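Local coordinates for protein uncharacterized HTH-type transcriptional regulator YybR (Bacillus subtilis, PDB 4A5N) that probably binds DNA as a redox-responsive MarR/DUF24-type transcriptional activator with a helix-turn-helix fold, at residues Lys40-Asn43 and Glu44-Ile48; Pro50-Thr53 and Gln54-Thr58. The protein carries 1 engineered substitution. One frame throughout, in Å; residues are numbered along the deposited sequence.

Contact 1 of 2, residues Lys40-Asn43 and Glu44-Ile48. With BME (beta-mercaptoethanol), chain F.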
ATOM      1  N   LYS B  40      -7.247  -6.258 -20.242  1.00 27.60           N
ATOM      2  CA  LYS B  40      -7.377  -4.891 -20.724  1.00 27.85           C
ATOM      3  C   LYS B  40      -6.259  -4.544 -21.702  1.00 28.38           C
ATOM      4  O   LYS B  40      -5.131  -5.011 -21.558  1.00 29.07           O
ATOM      5  CB  LYS B  40      -7.337  -3.874 -19.551  1.00 27.14           C
ATOM      6  CG  LYS B  40      -8.414  -4.039 -18.490  1.00 27.07           C
ATOM      7  CD  LYS B  40      -9.803  -3.759 -19.075  1.00 28.33           C
ATOM      8  CE  LYS B  40     -10.940  -3.812 -18.059  1.00 28.32           C
ATOM      9  NZ  LYS B  40     -11.183  -5.202 -17.546  1.00 26.53           N
ATOM     10  N   ARG B  41      -6.564  -3.705 -22.682  1.00 29.68           N
ATOM     11  CA  ARG B  41      -5.532  -3.207 -23.581  1.00 31.14           C
ATOM     12  C   ARG B  41      -4.978  -1.922 -22.987  1.00 30.68           C
ATOM     13  O   ARG B  41      -5.619  -1.274 -22.175  1.00 29.68           O
ATOM     14  CB  ARG B  41      -6.076  -2.970 -25.001  1.00 32.53           C
ATOM     15  CG  ARG B  41      -6.836  -4.139 -25.608  1.00 34.69           C
ATOM     16  CD  ARG B  41      -7.384  -3.784 -26.973  1.00 35.79           C
ATOM     17  NE  ARG B  41      -8.410  -2.731 -26.915  1.00 35.88           N
ATOM     18  CZ  ARG B  41      -9.666  -2.954 -26.567  1.00 34.68           C
ATOM     19  NH1 ARG B  41     -10.064  -4.176 -26.253  1.00 35.86           N
ATOM     20  NH2 ARG B  41     -10.542  -1.967 -26.561  1.00 36.90           N
ATOM     21  N   PHE B  42      -3.803  -1.535 -23.463  1.00 32.06           N
ATOM     22  CA  PHE B  42      -3.078  -0.366 -22.994  1.00 31.36           C
ATOM     23  C   PHE B  42      -3.937   0.893 -23.068  1.00 30.37           C
ATOM     24  O   PHE B  42      -4.050   1.619 -22.094  1.00 29.91           O
ATOM     25  CB  PHE B  42      -1.836  -0.222 -23.884  1.00 32.38           C
ATOM     26  CG  PHE B  42      -0.822   0.764 -23.411  1.00 31.97           C
ATOM     27  CD1 PHE B  42       0.146   0.393 -22.494  1.00 31.57           C
ATOM     28  CD2 PHE B  42      -0.759   2.050 -23.981  1.00 33.61           C
ATOM     29  CE1 PHE B  42       1.116   1.270 -22.086  1.00 33.30           C
ATOM     30  CE2 PHE B  42       0.221   2.933 -23.580  1.00 36.15           C
ATOM     31  CZ  PHE B  42       1.156   2.551 -22.623  1.00 35.41           C
ATOM     32  N   ASN B  43      -4.580   1.103 -24.202  1.00 30.55           N
ATOM     33  CA  ASN B  43      -5.520   2.210 -24.377  1.00 33.18           C
ATOM     34  C   ASN B  43      -6.734   2.223 -23.425  1.00 31.43           C
ATOM     35  O   ASN B  43      -7.257   3.291 -23.100  1.00 30.05           O
ATOM     36  CB  ASN B  43      -5.964   2.299 -25.843  1.00 35.60           C
ATOM     37  CG  ASN B  43      -4.895   2.914 -26.761  1.00 38.53           C
ATOM     38  OD1 ASN B  43      -5.047   2.914 -27.987  1.00 42.01           O
ATOM     39  ND2 ASN B  43      -3.816   3.397 -26.183  1.00 36.96           N
ATOM     40  N   GLU B  44      -7.166   1.053 -22.948  1.00 29.50           N
ATOM     41  CA  GLU B  44      -8.250   1.018 -21.976  1.00 29.44           C
ATOM     42  C   GLU B  44      -7.779   1.583 -20.640  1.00 28.39           C
ATOM     43  O   GLU B  44      -8.546   2.255 -19.959  1.00 29.60           O
ATOM     44  CB  GLU B  44      -8.795  -0.397 -21.785  1.00 28.67           C
ATOM     45  CG  GLU B  44      -9.408  -0.966 -23.046  1.00 29.93           C
ATOM     46  CD  GLU B  44     -10.056  -2.318 -22.865  1.00 31.78           C
ATOM     47  OE1 GLU B  44      -9.309  -3.320 -22.857  1.00 29.95           O
ATOM     48  OE2 GLU B  44     -11.317  -2.379 -22.766  1.00 35.37           O
ATOM     49  N   PHE B  45      -6.532   1.283 -20.283  1.00 27.97           N
ATOM     50  CA  PHE B  45      -5.914   1.792 -19.066  1.00 27.92           C
ATOM     51  C   PHE B  45      -5.721   3.317 -19.141  1.00 28.32           C
ATOM     52  O   PHE B  45      -5.906   3.975 -18.117  1.00 29.29           O
ATOM     53  CB  PHE B  45      -4.550   1.187 -18.811  1.00 27.23           C
ATOM     54  CG  PHE B  45      -4.566  -0.252 -18.367  1.00 25.77           C
ATOM     55  CD1 PHE B  45      -5.322  -0.668 -17.280  1.00 26.00           C
ATOM     56  CD2 PHE B  45      -3.741  -1.164 -18.982  1.00 25.91           C
ATOM     57  CE1 PHE B  45      -5.263  -1.998 -16.861  1.00 23.95           C
ATOM     58  CE2 PHE B  45      -3.671  -2.484 -18.560  1.00 25.02           C
ATOM     59  CZ  PHE B  45      -4.425  -2.884 -17.496  1.00 24.83           C
ATOM     60  N   ARG B  46      -5.299   3.839 -20.297  1.00 31.28           N
ATOM     61  CA  ARG B  46      -5.140   5.288 -20.480  1.00 34.03           C
ATOM     62  C   ARG B  46      -6.457   6.029 -20.268  1.00 36.16           C
ATOM     63  O   ARG B  46      -6.480   7.195 -19.800  1.00 38.73           O
ATOM     64  CB  ARG B  46      -4.614   5.639 -21.878  1.00 37.29           C
ATOM     65  CG  ARG B  46      -3.142   5.409 -22.119  1.00 37.29           C
ATOM     66  CD  ARG B  46      -2.832   5.491 -23.607  1.00 38.93           C
ATOM     67  NE  ARG B  46      -2.897   6.879 -24.105  1.00 41.15           N
ATOM     68  CZ  ARG B  46      -2.861   7.236 -25.389  1.00 43.13           C
ATOM     69  NH1 ARG B  46      -2.734   6.319 -26.343  1.00 43.65           N
ATOM     70  NH2 ARG B  46      -2.926   8.533 -25.723  1.00 44.64           N
ATOM     71  N   ARG B  47      -7.556   5.410 -20.689  1.00 35.94           N
ATOM     72  CA  ARG B  47      -8.880   5.995 -20.442  1.00 37.84           C
ATOM     73  C   ARG B  47      -9.230   5.876 -18.958  1.00 37.66           C
ATOM     74  O   ARG B  47      -9.941   6.706 -18.428  1.00 39.84           O
ATOM     75  CB  ARG B  47      -9.963   5.292 -21.272  1.00 37.97           C
ATOM     76  CG  ARG B  47      -9.794   5.457 -22.771  1.00 39.08           C
ATOM     77  CD  ARG B  47     -10.652   4.487 -23.579  1.00 39.23           C
ATOM     78  NE  ARG B  47     -10.223   4.615 -24.950  1.00 39.79           N
ATOM     79  CZ  ARG B  47      -9.901   3.621 -25.753  1.00 39.68           C
ATOM     80  NH1 ARG B  47     -10.011   2.347 -25.371  1.00 37.50           N
ATOM     81  NH2 ARG B  47      -9.483   3.906 -26.953  1.00 39.28           N
ATOM     82  N   ILE B  48      -8.791   4.805 -18.305  1.00 38.61           N
ATOM     83  CA  ILE B  48      -9.031   4.649 -16.857  1.00 40.10           C
ATOM     84  C   ILE B  48      -8.228   5.728 -16.091  1.00 41.87           C
ATOM     85  O   ILE B  48      -8.738   6.282 -15.121  1.00 43.59           O
ATOM     86  CB  ILE B  48      -8.766   3.175 -16.392  1.00 39.23           C
ATOM     87  CG1 ILE B  48      -9.810   2.242 -17.018  1.00 38.43           C
ATOM     88  CG2 ILE B  48      -8.784   3.017 -14.873  1.00 38.27           C
ATOM     89  CD1 ILE B  48      -9.277   0.845 -17.315  1.00 37.92           C
TER
HETATM   90  C1  BME F1118      -7.351   1.166 -28.834  1.00 54.74           C
HETATM   91  C2  BME F1118      -8.824   1.143 -29.043  1.00 51.78           C
HETATM   92  O1  BME F1118      -7.005  -0.096 -28.226  1.00 54.30           O
HETATM   93  S2  BME F1118      -9.474   0.487 -27.492  1.00 57.06           S

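Contact 2 of 2, residues Pro50-Thr53 and Gln54-Thr58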
ATOM      1  N   PRO B  50      -6.537   9.157 -17.091  1.00 42.93           N
ATOM      2  CA  PRO B  50      -6.095  10.177 -18.045  1.00 46.02           C
ATOM      3  C   PRO B  50      -4.870  10.995 -17.625  1.00 47.80           C
ATOM      4  O   PRO B  50      -4.209  11.529 -18.477  1.00 44.76           O
ATOM      5  CB  PRO B  50      -7.328  11.103 -18.203  1.00 47.42           C
ATOM      6  CG  PRO B  50      -8.203  10.771 -17.049  1.00 47.96           C
ATOM      7  CD  PRO B  50      -7.947   9.331 -16.733  1.00 43.62           C
ATOM      8  N   SER B  51      -4.533  11.067 -16.343  1.00 49.39           N
ATOM      9  CA  SER B  51      -3.289  11.734 -15.983  1.00 50.25           C
ATOM     10  C   SER B  51      -2.025  10.840 -16.068  1.00 48.82           C
ATOM     11  O   SER B  51      -0.926  11.376 -15.957  1.00 52.23           O
ATOM     12  CB  SER B  51      -3.404  12.409 -14.605  1.00 51.59           C
ATOM     13  OG  SER B  51      -3.624  11.457 -13.580  1.00 51.44           O
ATOM     14  N   ILE B  52      -2.133   9.514 -16.264  1.00 45.31           N
ATOM     15  CA  ILE B  52      -0.898   8.693 -16.431  1.00 42.51           C
ATOM     16  C   ILE B  52      -0.293   9.071 -17.805  1.00 45.03           C
ATOM     17  O   ILE B  52      -1.033   9.455 -18.752  1.00 44.95           O
ATOM     18  CB  ILE B  52      -1.110   7.146 -16.139  1.00 39.12           C
ATOM     19  CG1 ILE B  52       0.211   6.471 -15.720  1.00 39.29           C
ATOM     20  CG2 ILE B  52      -1.682   6.406 -17.327  1.00 37.56           C
ATOM     21  CD1 ILE B  52       0.092   4.993 -15.299  1.00 36.35           C
ATOM     22  N   THR B  53       1.042   9.114 -17.896  1.00 45.04           N
ATOM     23  CA  THR B  53       1.705   9.326 -19.193  1.00 44.63           C
ATOM     24  C   THR B  53       1.900   7.939 -19.757  1.00 43.42           C
ATOM     25  O   THR B  53       1.914   6.983 -19.005  1.00 39.33           O
ATOM     26  CB  THR B  53       3.089  10.020 -19.111  1.00 47.49           C
ATOM     27  OG1 THR B  53       4.066   9.100 -18.612  1.00 47.26           O
ATOM     28  CG2 THR B  53       3.055  11.301 -18.243  1.00 48.81           C
ATOM     29  N   GLN B  54       2.053   7.825 -21.070  1.00 43.51           N
ATOM     30  CA  GLN B  54       2.200   6.500 -21.697  1.00 40.08           C
ATOM     31  C   GLN B  54       3.492   5.763 -21.256  1.00 40.43           C
ATOM     32  O   GLN B  54       3.467   4.547 -21.027  1.00 35.01           O
ATOM     33  CB  GLN B  54       2.101   6.619 -23.215  1.00 41.65           C
ATOM     34  CG  GLN B  54       0.752   7.114 -23.704  1.00 42.46           C
ATOM     35  CD  GLN B  54       0.669   7.103 -25.214  1.00 45.29           C
ATOM     36  OE1 GLN B  54       0.804   6.048 -25.826  1.00 45.30           O
ATOM     37  NE2 GLN B  54       0.455   8.275 -25.826  1.00 43.94           N
ATOM     38  N   ARG B  55       4.608   6.484 -21.084  1.00 39.33           N
ATOM     39  CA  ARG B  55       5.841   5.856 -20.545  1.00 42.34           C
ATOM     40  C   ARG B  55       5.686   5.308 -19.122  1.00 39.40           C
ATOM     41  O   ARG B  55       6.165   4.216 -18.810  1.00 40.08           O
ATOM     42  CB  ARG B  55       7.051   6.815 -20.569  1.00 46.63           C
ATOM     43  CG  ARG B  55       8.388   6.078 -20.673  1.00 50.53           C
ATOM     44  CD  ARG B  55       9.612   7.009 -20.754  1.00 57.44           C
ATOM     45  NE  ARG B  55      10.057   7.331 -22.123  1.00 61.34           N
ATOM     46  CZ  ARG B  55      10.693   6.505 -22.960  1.00 64.07           C
ATOM     47  NH1 ARG B  55      10.956   5.239 -22.635  1.00 64.94           N
ATOM     48  NH2 ARG B  55      11.054   6.949 -24.160  1.00 68.55           N
ATOM     49  N   MET B  56       5.020   6.065 -18.262  1.00 39.04           N
ATOM     50  CA  MET B  56       4.765   5.638 -16.893  1.00 37.56           C
ATOM     51  C   MET B  56       3.817   4.421 -16.862  1.00 34.82           C
ATOM     52  O   MET B  56       4.053   3.499 -16.121  1.00 31.83           O
ATOM     53  CB  MET B  56       4.184   6.788 -16.067  1.00 41.99           C
ATOM     54  CG  MET B  56       3.872   6.413 -14.620  1.00 44.89           C
ATOM     55  SD  MET B  56       5.351   5.898 -13.729  1.00 52.24           S
ATOM     56  CE  MET B  56       6.059   7.496 -13.323  1.00 51.03           C
ATOM     57  N   LEU B  57       2.765   4.427 -17.674  1.00 32.17           N
ATOM     58  CA  LEU B  57       1.890   3.242 -17.751  1.00 29.47           C
ATOM     59  C   LEU B  57       2.678   1.995 -18.171  1.00 30.14           C
ATOM     60  O   LEU B  57       2.512   0.884 -17.577  1.00 29.04           O
ATOM     61  CB  LEU B  57       0.725   3.523 -18.711  1.00 29.31           C
ATOM     62  CG  LEU B  57      -0.285   2.374 -18.921  1.00 27.01           C
ATOM     63  CD1 LEU B  57      -0.913   2.000 -17.574  1.00 26.36           C
ATOM     64  CD2 LEU B  57      -1.369   2.702 -19.950  1.00 26.77           C
ATOM     65  N   THR B  58       3.525   2.144 -19.194  1.00 31.45           N
ATOM     66  CA  THR B  58       4.319   1.012 -19.668  1.00 31.87           C
ATOM     67  C   THR B  58       5.233   0.502 -18.546  1.00 32.16           C
ATOM     68  O   THR B  58       5.362  -0.671 -18.371  1.00 31.58           O
ATOM     69  CB  THR B  58       5.201   1.383 -20.896  1.00 34.02           C
ATOM     70  OG1 THR B  58       4.360   1.748 -21.978  1.00 33.80           O
ATOM     71  CG2 THR B  58       6.098   0.194 -21.333  1.00 34.95           C
TER

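Contact 1 of 2, residues Lys40-Asn43 and Glu44-Ile48
Glu44 OE1 is gripped by the start of its own helix. The backbone N of Arg41 gives it a hydrogen bond of 2.8 Å from N to OE1, nearly straight at 165°. OE1 receives it on the anti lone pair, the one turned away from OE2. The same oxygen sits over one face of the Arg41 guanidinium, 3.6 Å from NH1. Guanidinium and carboxylate planes are only 10° apart and stacked, so this salt bridge works through charge, with no N-H aimed at the oxygen. The chain of Glu44 reaches back because CG lies beside its own backbone N (chi1 -63°) and then runs extended. In return Glu44 N donates to Arg41 O at 2.9 Å, from above the carbonyl plane. Arg41 is the N-cap residue of helix 42-48, which belongs to the HxlR-type helix-turn-helix region. An alanine here in place of Glu44 would probably leave Arg41 N without this acceptor and the Arg41 guanidinium without its stacked counter-charge. Lys40 lays CB over one face of the Phe45 ring as a CH-pi contact, 4.0 Å from CB to the ring centroid. Its NZ turns off to Asp37. Phe45 itself packs on Leu31 and Met35 of helix 28-35. Toward helix 54-66, Arg46 CD approaches Phe42 CE2 obliquely at 4.0 Å. The guanidinium of Arg47 places one face over Asn43 O. A beta-mercaptoethanol molecule, probably from the crystallisation liquor, accepts a hydrogen bond at O1 from Arg41 NE, though its exact position is doubtful.

Contact 2 of 2, residues Pro50-Thr53 and Gln54-Thr58
Ile52 packs against Met56 and Leu57 where the turn of the helix-turn-helix region leads into helix 54-66. This inner side is the tight part. Ile52 CD1 comes within 3.5 Å of Leu57 CA and also touches the Leu57 side chain at CB. Its CG1 meets Met56 CG at 3.8 Å, the two chains crossing at about a right angle. CG1 of Ile52 stands anti to the backbone N (chi1 -155°), and the extended chain beyond it carries CD1 on to the helix. Trp27 adds to this patch by touching Ile52 and Met56, and Leu57 also reaches Phe42 and Phe45 of helix 42-48. The other side is polar and exposed. Gln54 and Arg55 make little side-chain contact with residues 50-53 there, and the Gln54 side chain touches Arg46 of helix 42-48 instead. Thr53, also exposed, is the N-cap and is held by two bonds. Its carbonyl O takes a helical bond from Leu57 N at 3.0 Å, with the donor nearly in line with C=O. The side-chain oxygen lies between backbone N and carbonyl carbon (chi1 74°), which turns it toward the helix start. There OG1 accepts the capping bond from Met56 N, 3.2 Å long and 163° at the hydrogen.

In the fold
Both contacts form at the start of a helix, and the two helices, 42-48 and 54-66, follow each other in the helix-turn-helix region. The side-chain bonds at the two helix starts differ. In contact 1 a glutamate side chain from within the helix reaches back to a backbone N-H, while in contact 2 a threonine hydroxyl before the helix caps it by accepting from an N-H inside it. Contact 1 is largely a surface contact, rich in charge, with Phe45 as its buried residue. Contact 2 is partly buried, and its apolar side rests on Ile52 and Leu57. The centres lie about 10 Å apart. The contacts meet where the Phe42 ring packs on Leu57 and Thr58, and where Arg46 lies beside Gln54.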